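PDB 2VGX: chaperone SycD from Yersinia enterocolitica, which serves as the tetratricopeptide-repeat chaperone of type III secretion translocator proteins and probably also modulates yop operon expression. Local coordinates for residues L112-Q116 with V132-L136. Numbering follows the deposited sequence.
Sequences LFLAQ and VSSML
An antiparallel helix pair at the C-terminal end of this all-helical tetratricopeptide-repeat chaperone brings Leu112 and Leu136 together at its centre, where helices 105-119 and 128-138 pack with local axes 10.0 Å apart and 153° between their directions. CD2 of Leu136 lies 3.6 Å from CB of Leu112. The same methyl sits over one face of the Phe113 ring, 4.0 Å from its centroid and 15° off the normal, a CH-pi contact. Phe113 leaves its helix pointing away from the partner; with CG beside the backbone N (chi1 -74°) the ring still reaches Leu136, and Leu136 CD1 lies 3.9 Å from Phe113 CE1. The same CD1 also packs against the amide of Gln116, 3.6 Å from NE2. OE1 of Gln116 lies in the ring plane at the edge of Phe113. Deeper in, CG1 of Val132 fits against the backbone O of Leu112, which accepts the backbone hydrogen bond from Gln116 N, while CG2 of Val132 faces CB of Ala115 at 4.2 Å. Met135, bent at its thioether, brings CE to CD2 of Leu112. Beneath this apolar seam runs helix 90-100: its Phe93 touches Leu112, Val132 and Met135, and Ala96 also meets Leu112, joining three successive helices.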
loop_
_atom_site.group_PDB
_atom_site.type_symbol
_atom_site.label_atom_id
_atom_site.label_comp_id
_atom_site.label_asym_id
_atom_site.label_seq_id
_atom_site.Cartn_x
_atom_site.Cartn_y
_atom_site.Cartn_z
ATOM N N LEU B 112 31.839 -3.618 -4.242
ATOM C CA LEU B 112 32.116 -4.408 -5.464
ATOM C C LEU B 112 32.752 -5.761 -5.209
ATOM O O LEU B 112 32.357 -6.734 -5.852
ATOM C CB LEU B 112 32.968 -3.592 -6.465
ATOM C CG LEU B 112 32.197 -2.360 -6.958
ATOM C CD1 LEU B 112 33.216 -1.328 -7.570
ATOM C CD2 LEU B 112 31.125 -2.728 -7.962
ATOM N N PHE B 113 33.703 -5.857 -4.277
ATOM C CA PHE B 113 34.225 -7.215 -3.918
ATOM C C PHE B 113 33.167 -8.177 -3.393
ATOM O O PHE B 113 33.210 -9.364 -3.673
ATOM C CB PHE B 113 35.381 -7.142 -2.906
ATOM C CG PHE B 113 36.680 -6.671 -3.519
ATOM C CD1 PHE B 113 37.171 -7.266 -4.671
ATOM C CD2 PHE B 113 37.389 -5.616 -2.960
ATOM C CE1 PHE B 113 38.375 -6.812 -5.248
ATOM C CE2 PHE B 113 38.590 -5.173 -3.533
ATOM C CZ PHE B 113 39.066 -5.766 -4.660
ATOM N N LEU B 114 32.232 -7.665 -2.611
ATOM C CA LEU B 114 31.121 -8.488 -2.129
ATOM C C LEU B 114 30.221 -8.897 -3.279
ATOM O O LEU B 114 29.836 -10.054 -3.363
ATOM C CB LEU B 114 30.306 -7.750 -1.053
ATOM C CG LEU B 114 29.134 -8.599 -0.479
ATOM C CD1 LEU B 114 29.634 -9.955 0.177
ATOM C CD2 LEU B 114 28.398 -7.755 0.522
ATOM N N ALA B 115 29.874 -7.966 -4.169
ATOM C CA ALA B 115 29.078 -8.327 -5.350
ATOM C C ALA B 115 29.779 -9.421 -6.139
ATOM O O ALA B 115 29.139 -10.376 -6.558
ATOM C CB ALA B 115 28.811 -7.099 -6.251
ATOM N N GLN B 116 31.092 -9.274 -6.330
ATOM C CA GLN B 116 31.905 -10.247 -7.084
ATOM C C GLN B 116 31.833 -11.676 -6.470
ATOM O O GLN B 116 31.626 -12.660 -7.175
ATOM C CB GLN B 116 33.352 -9.731 -7.164
ATOM C CG GLN B 116 34.281 -10.537 -8.081
ATOM C CD GLN B 116 35.616 -9.834 -8.348
ATOM O OE1 GLN B 116 36.490 -9.779 -7.485
ATOM N NE2 GLN B 116 35.763 -9.292 -9.551
ATOM N N VAL B 132 31.219 -5.362 -12.952
ATOM C CA VAL B 132 31.917 -5.334 -11.672
ATOM C C VAL B 132 33.439 -5.345 -11.860
ATOM O O VAL B 132 34.133 -4.567 -11.235
ATOM C CB VAL B 132 31.447 -6.482 -10.706
ATOM C CG1 VAL B 132 32.365 -6.546 -9.488
ATOM C CG2 VAL B 132 29.974 -6.200 -10.224
ATOM N N SER B 133 33.948 -6.236 -12.704
ATOM C CA SER B 133 35.394 -6.322 -12.942
ATOM C C SER B 133 35.923 -5.039 -13.552
ATOM O O SER B 133 37.015 -4.592 -13.225
ATOM C CB SER B 133 35.723 -7.494 -13.876
ATOM O OG SER B 133 35.367 -8.714 -13.261
ATOM N N SER B 134 35.130 -4.473 -14.439
ATOM C CA SER B 134 35.464 -3.248 -15.146
ATOM C C SER B 134 35.581 -2.107 -14.140
ATOM O O SER B 134 36.570 -1.362 -14.148
ATOM C CB SER B 134 34.393 -2.991 -16.218
ATOM O OG SER B 134 34.698 -1.869 -17.017
ATOM N N MET B 135 34.583 -1.982 -13.254
ATOM C CA MET B 135 34.606 -0.944 -12.219
ATOM C C MET B 135 35.730 -1.089 -11.203
ATOM O O MET B 135 36.290 -0.108 -10.787
ATOM C CB MET B 135 33.251 -0.861 -11.506
ATOM C CG MET B 135 32.135 -0.501 -12.462
ATOM S SD MET B 135 30.508 -0.804 -11.738
ATOM C CE MET B 135 30.551 0.352 -10.368
ATOM N N LEU B 136 36.052 -2.315 -10.797
ATOM C CA LEU B 136 37.134 -2.567 -9.861
ATOM C C LEU B 136 38.477 -2.175 -10.452
ATOM O O LEU B 136 39.335 -1.607 -9.770
ATOM C CB LEU B 136 37.173 -4.054 -9.467
ATOM C CG LEU B 136 36.162 -4.461 -8.368
ATOM C CD1 LEU B 136 36.106 -5.991 -8.273
ATOM C CD2 LEU B 136 36.550 -3.832 -7.036
#